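Local structure of ammonium transporter (Kuenenia stuttgartiensis, 6EU6) at residues T242-L254 with G267-A279. The protein probably forms the membrane-embedded ammonium-sensing part of an ammonium sensor histidine kinase, built on an ammonium transporter fold. Numbering follows the deposited sequence.
Sequences TNMAAASAGVSAL and GSLFTAILAGLVA
Ala249 sets its methyl above the plane of the Ala272 carbonyl, at the oxygen, CB lying 3.3 Å from Ala272 O; here the flat groups are backbone amides, for no aromatic ring takes part across this interface. One turn away, Ala245 CB approaches Gly276 O. Small residues are what permit this closeness: Gly276 has no side chain, and its CA sits 3.9 Å from Ala249 CB. Ala253 CB and Ala272 CB, 3.4 Å apart, are closer than usual van der Waals contact.

Leu269, Ile273 and Leu277 run along one side of this row. Ile273 lays CG1 against Gly250 CA (3.7 Å), while Leu269, with CG anti to the backbone N (chi1 171°), brings CD1 to Gly250 O and Leu254 CD2. Leu277 reaches across with CD2, 3.6 Å from Thr242 CG2 and 3.7 Å from Ala246 CB; cutting it back to an alanine is likely to open a gap there and take that neighbour from both methyls. The Thr242 hydroxyl turns back to Val238 O.

Asn243, its CB pointing away, hydrogen-bonds through ND2 to Ser55 OG of the second subunit. No hydrogen bond joins the two segments, whose axes come within 7.6 Å and run at 148°: an antiparallel transmembrane hairpin closed by small-xxx-small motifs, Ala245/Ala249/Ala253 against Ala272/Gly276, within the helical bundle of the Amt fold.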
ATOM      1  N   THR A 242       9.890  12.005 -10.685  1.00 26.19           N
ATOM      2  CA  THR A 242      10.115  10.610 -10.430  1.00 25.28           C
ATOM      3  C   THR A 242       9.219   9.755 -11.353  1.00 25.52           C
ATOM      4  O   THR A 242       9.647   8.824 -11.937  1.00 24.80           O
ATOM      5  CB  THR A 242       9.826  10.339  -8.938  1.00 27.77           C
ATOM      6  OG1 THR A 242      10.756  11.118  -8.172  1.00 25.42           O
ATOM      7  CG2 THR A 242       9.974   8.885  -8.605  1.00 29.72           C
ATOM      8  N   ASN A 243       7.953  10.151 -11.497  1.00 24.04           N
ATOM      9  CA  ASN A 243       7.009   9.422 -12.294  1.00 25.25           C
ATOM     10  C   ASN A 243       7.409   9.431 -13.761  1.00 27.92           C
ATOM     11  O   ASN A 243       7.342   8.404 -14.498  1.00 25.43           O
ATOM     12  CB  ASN A 243       5.619   9.987 -12.171  1.00 23.75           C
ATOM     13  CG  ASN A 243       4.602   9.035 -12.734  1.00 27.67           C
ATOM     14  OD1 ASN A 243       4.301   8.005 -12.137  1.00 27.56           O
ATOM     15  ND2 ASN A 243       4.037   9.387 -13.903  1.00 31.46           N
ATOM     16  N   MET A 244       7.829  10.594 -14.202  1.00 26.62           N
ATOM     17  CA  MET A 244       8.153  10.706 -15.605  1.00 26.53           C
ATOM     18  C   MET A 244       9.406   9.916 -15.955  1.00 27.07           C
ATOM     19  O   MET A 244       9.487   9.402 -17.065  1.00 25.83           O
ATOM     20  CB  MET A 244       8.310  12.193 -16.047  1.00 25.42           C
ATOM     21  CG  MET A 244       7.085  13.030 -15.825  1.00 30.36           C
ATOM     22  SD  MET A 244       5.644  12.330 -16.597  1.00 31.23           S
ATOM     23  CE  MET A 244       6.104  12.240 -18.340  1.00 33.56           C
ATOM     24  N   ALA A 245      10.399   9.832 -15.055  1.00 28.18           N
ATOM     25  CA  ALA A 245      11.596   9.050 -15.341  1.00 26.51           C
ATOM     26  C   ALA A 245      11.195   7.572 -15.484  1.00 26.30           C
ATOM     27  O   ALA A 245      11.664   6.912 -16.426  1.00 25.49           O
ATOM     28  CB  ALA A 245      12.717   9.195 -14.294  1.00 24.09           C
ATOM     29  N   ALA A 246      10.375   7.038 -14.554  1.00 26.97           N
ATOM     30  CA  ALA A 246       9.913   5.650 -14.620  1.00 26.11           C
ATOM     31  C   ALA A 246       9.152   5.391 -15.929  1.00 25.80           C
ATOM     32  O   ALA A 246       9.393   4.387 -16.652  1.00 25.07           O
ATOM     33  CB  ALA A 246       9.031   5.293 -13.451  1.00 25.41           C
ATOM     34  N   ALA A 247       8.247   6.289 -16.244  1.00 24.65           N
ATOM     35  CA  ALA A 247       7.392   6.056 -17.407  1.00 27.09           C
ATOM     36  C   ALA A 247       8.234   6.102 -18.701  1.00 27.72           C
ATOM     37  O   ALA A 247       8.108   5.244 -19.555  1.00 26.34           O
ATOM     38  CB  ALA A 247       6.341   7.111 -17.455  1.00 27.89           C
ATOM     39  N   SER A 248       9.149   7.043 -18.791  1.00 28.82           N
ATOM     40  CA  SER A 248      10.007   7.151 -19.987  1.00 32.89           C
ATOM     41  C   SER A 248      10.935   5.978 -20.060  1.00 30.32           C
ATOM     42  O   SER A 248      11.198   5.507 -21.146  1.00 27.21           O
ATOM     43  CB  SER A 248      10.826   8.471 -20.041  1.00 33.62           C
ATOM     44  OG  SER A 248       9.909   9.492 -19.655  1.00 43.94           O
ATOM     45  N   ALA A 249      11.496   5.555 -18.919  1.00 28.44           N
ATOM     46  CA  ALA A 249      12.325   4.383 -18.920  1.00 27.50           C
ATOM     47  C   ALA A 249      11.588   3.158 -19.456  1.00 30.75           C
ATOM     48  O   ALA A 249      12.136   2.400 -20.294  1.00 27.45           O
ATOM     49  CB  ALA A 249      13.004   4.126 -17.567  1.00 26.84           C
ATOM     50  N   GLY A 250      10.324   2.996 -19.043  1.00 26.39           N
ATOM     51  CA  GLY A 250       9.563   1.890 -19.525  1.00 27.92           C
ATOM     52  C   GLY A 250       9.272   1.969 -21.036  1.00 26.99           C
ATOM     53  O   GLY A 250       9.309   0.949 -21.727  1.00 26.31           O
ATOM     54  N   VAL A 251       8.936   3.158 -21.529  1.00 29.44           N
ATOM     55  CA  VAL A 251       8.526   3.291 -22.936  1.00 28.35           C
ATOM     56  C   VAL A 251       9.771   3.066 -23.823  1.00 33.17           C
ATOM     57  O   VAL A 251       9.670   2.429 -24.877  1.00 31.52           O
ATOM     58  CB  VAL A 251       7.790   4.619 -23.204  1.00 33.52           C
ATOM     59  CG1 VAL A 251       7.612   4.875 -24.710  1.00 35.96           C
ATOM     60  CG2 VAL A 251       6.377   4.605 -22.523  1.00 33.01           C
ATOM     61  N   SER A 252      10.922   3.601 -23.387  1.00 30.58           N
ATOM     62  CA  SER A 252      12.175   3.450 -24.144  1.00 33.31           C
ATOM     63  C   SER A 252      12.483   1.986 -24.190  1.00 34.11           C
ATOM     64  O   SER A 252      12.857   1.474 -25.221  1.00 35.46           O
ATOM     65  CB  SER A 252      13.306   4.237 -23.494  1.00 32.67           C
ATOM     66  OG  SER A 252      12.800   5.562 -23.405  1.00 45.70           O
ATOM     67  N   ALA A 253      12.296   1.300 -23.069  1.00 28.80           N
ATOM     68  CA  ALA A 253      12.495  -0.133 -23.037  1.00 30.42           C
ATOM     69  C   ALA A 253      11.564  -0.908 -23.952  1.00 32.08           C
ATOM     70  O   ALA A 253      12.010  -1.866 -24.597  1.00 34.49           O
ATOM     71  CB  ALA A 253      12.391  -0.662 -21.607  1.00 33.00           C
ATOM     72  N   LEU A 254      10.277  -0.556 -23.995  1.00 33.03           N
ATOM     73  CA  LEU A 254       9.362  -1.252 -24.853  1.00 35.30           C
ATOM     74  C   LEU A 254       9.868  -1.112 -26.270  1.00 40.02           C
ATOM     75  O   LEU A 254       9.860  -2.091 -26.998  1.00 38.13           O
ATOM     76  CB  LEU A 254       7.931  -0.719 -24.820  1.00 38.66           C
ATOM     77  CG  LEU A 254       7.141  -0.989 -23.527  1.00 41.06           C
ATOM     78  CD1 LEU A 254       5.831  -0.197 -23.613  1.00 43.47           C
ATOM     79  CD2 LEU A 254       7.002  -2.521 -23.374  1.00 44.64           C
ATOM     80  N   GLY A 267      11.084  -9.291 -17.990  1.00 35.03           N
ATOM     81  CA  GLY A 267      12.222  -9.120 -17.081  1.00 37.43           C
ATOM     82  C   GLY A 267      12.958  -7.819 -17.365  1.00 35.92           C
ATOM     83  O   GLY A 267      13.202  -7.017 -16.465  1.00 32.65           O
ATOM     84  N   SER A 268      13.230  -7.589 -18.630  1.00 30.48           N
ATOM     85  CA  SER A 268      13.998  -6.424 -19.061  1.00 32.76           C
ATOM     86  C   SER A 268      13.171  -5.181 -18.968  1.00 31.30           C
ATOM     87  O   SER A 268      13.724  -4.113 -18.752  1.00 29.15           O
ATOM     88  CB  SER A 268      14.537  -6.612 -20.486  1.00 34.79           C
ATOM     89  OG  SER A 268      15.535  -7.587 -20.397  1.00 37.58           O
ATOM     90  N   LEU A 269      11.849  -5.278 -19.187  1.00 29.79           N
ATOM     91  CA  LEU A 269      11.003  -4.105 -19.034  1.00 27.21           C
ATOM     92  C   LEU A 269      11.019  -3.630 -17.569  1.00 26.92           C
ATOM     93  O   LEU A 269      11.128  -2.435 -17.282  1.00 26.21           O
ATOM     94  CB  LEU A 269       9.583  -4.422 -19.457  1.00 28.44           C
ATOM     95  CG  LEU A 269       8.557  -3.344 -19.145  1.00 28.18           C
ATOM     96  CD1 LEU A 269       8.791  -2.139 -20.017  1.00 30.46           C
ATOM     97  CD2 LEU A 269       7.158  -3.891 -19.375  1.00 33.89           C
ATOM     98  N   PHE A 270      10.917  -4.575 -16.627  1.00 28.10           N
ATOM     99  CA  PHE A 270      10.986  -4.199 -15.204  1.00 26.65           C
ATOM    100  C   PHE A 270      12.312  -3.609 -14.862  1.00 25.80           C
ATOM    101  O   PHE A 270      12.404  -2.561 -14.197  1.00 26.01           O
ATOM    102  CB  PHE A 270      10.809  -5.431 -14.263  1.00 28.67           C
ATOM    103  CG  PHE A 270       9.483  -6.181 -14.413  1.00 29.54           C
ATOM    104  CD1 PHE A 270       8.306  -5.537 -14.490  1.00 32.19           C
ATOM    105  CD2 PHE A 270       9.456  -7.544 -14.364  1.00 36.96           C
ATOM    106  CE1 PHE A 270       7.093  -6.196 -14.637  1.00 33.21           C
ATOM    107  CE2 PHE A 270       8.259  -8.224 -14.501  1.00 38.68           C
ATOM    108  CZ  PHE A 270       7.075  -7.539 -14.603  1.00 35.01           C
ATOM    109  N   THR A 271      13.383  -4.261 -15.328  1.00 25.92           N
ATOM    110  CA  THR A 271      14.743  -3.743 -15.085  1.00 25.84           C
ATOM    111  C   THR A 271      14.830  -2.280 -15.480  1.00 26.43           C
ATOM    112  O   THR A 271      15.393  -1.473 -14.786  1.00 25.43           O
ATOM    113  CB  THR A 271      15.794  -4.598 -15.827  1.00 29.38           C
ATOM    114  OG1 THR A 271      15.740  -5.904 -15.311  1.00 30.18           O
ATOM    115  CG2 THR A 271      17.203  -4.061 -15.657  1.00 32.89           C
ATOM    116  N   ALA A 272      14.326  -1.951 -16.661  1.00 25.82           N
ATOM    117  CA  ALA A 272      14.471  -0.634 -17.138  1.00 27.44           C
ATOM    118  C   ALA A 272      13.687   0.404 -16.284  1.00 27.32           C
ATOM    119  O   ALA A 272      14.184   1.497 -16.042  1.00 26.06           O
ATOM    120  CB  ALA A 272      14.053  -0.595 -18.592  1.00 28.64           C
ATOM    121  N   ILE A 273      12.429   0.056 -15.904  1.00 26.95           N
ATOM    122  CA  ILE A 273      11.606   0.901 -15.088  1.00 27.30           C
ATOM    123  C   ILE A 273      12.320   1.196 -13.774  1.00 24.65           C
ATOM    124  O   ILE A 273      12.473   2.344 -13.397  1.00 24.15           O
ATOM    125  CB  ILE A 273      10.208   0.269 -14.871  1.00 26.80           C
ATOM    126  CG1 ILE A 273       9.482   0.309 -16.231  1.00 28.33           C
ATOM    127  CG2 ILE A 273       9.478   1.080 -13.827  1.00 27.28           C
ATOM    128  CD1 ILE A 273       8.237  -0.533 -16.287  1.00 27.34           C
ATOM    129  N   LEU A 274      12.766   0.142 -13.102  1.00 25.72           N
ATOM    130  CA  LEU A 274      13.397   0.338 -11.832  1.00 25.50           C
ATOM    131  C   LEU A 274      14.730   1.124 -11.944  1.00 26.18           C
ATOM    132  O   LEU A 274      15.035   1.943 -11.077  1.00 24.56           O
ATOM    133  CB  LEU A 274      13.614  -1.002 -11.139  1.00 23.63           C
ATOM    134  CG  LEU A 274      12.471  -1.909 -10.772  1.00 26.34           C
ATOM    135  CD1 LEU A 274      13.046  -2.983  -9.823  1.00 30.39           C
ATOM    136  CD2 LEU A 274      11.395  -1.136 -10.102  1.00 29.36           C
ATOM    137  N   ALA A 275      15.511   0.843 -12.999  1.00 25.75           N
ATOM    138  CA  ALA A 275      16.745   1.605 -13.256  1.00 25.69           C
ATOM    139  C   ALA A 275      16.475   3.075 -13.475  1.00 27.50           C
ATOM    140  O   ALA A 275      17.190   3.928 -12.985  1.00 25.94           O
ATOM    141  CB  ALA A 275      17.532   1.038 -14.424  1.00 26.04           C
ATOM    142  N   GLY A 276      15.390   3.408 -14.143  1.00 24.86           N
ATOM    143  CA  GLY A 276      15.046   4.798 -14.268  1.00 24.57           C
ATOM    144  C   GLY A 276      14.673   5.482 -12.985  1.00 24.01           C
ATOM    145  O   GLY A 276      15.064   6.636 -12.790  1.00 26.47           O
ATOM    146  N   LEU A 277      13.931   4.759 -12.124  1.00 25.89           N
ATOM    147  CA  LEU A 277      13.682   5.199 -10.803  1.00 25.09           C
ATOM    148  C   LEU A 277      14.972   5.465 -10.015  1.00 22.51           C
ATOM    149  O   LEU A 277      15.108   6.507  -9.393  1.00 25.36           O
ATOM    150  CB  LEU A 277      12.708   4.291 -10.095  1.00 23.80           C
ATOM    151  CG  LEU A 277      11.247   4.412 -10.645  1.00 25.80           C
ATOM    152  CD1 LEU A 277      10.425   3.153 -10.377  1.00 27.97           C
ATOM    153  CD2 LEU A 277      10.510   5.644 -10.122  1.00 26.15           C
ATOM    154  N   VAL A 278      15.874   4.527 -10.063  1.00 22.99           N
ATOM    155  CA  VAL A 278      17.153   4.641  -9.354  1.00 26.00           C
ATOM    156  C   VAL A 278      17.867   5.895  -9.866  1.00 25.87           C
ATOM    157  O   VAL A 278      18.266   6.748  -9.087  1.00 25.43           O
ATOM    158  CB  VAL A 278      18.004   3.386  -9.519  1.00 24.00           C
ATOM    159  CG1 VAL A 278      19.452   3.679  -9.117  1.00 26.67           C
ATOM    160  CG2 VAL A 278      17.445   2.218  -8.669  1.00 26.54           C
ATOM    161  N   ALA A 279      17.884   6.087 -11.181  1.00 25.38           N
ATOM    162  CA  ALA A 279      18.643   7.183 -11.742  1.00 26.68           C
ATOM    163  C   ALA A 279      18.117   8.535 -11.360  1.00 27.18           C
ATOM    164  O   ALA A 279      18.900   9.460 -10.988  1.00 25.24           O
ATOM    165  CB  ALA A 279      18.735   7.061 -13.249  1.00 26.63           C
TER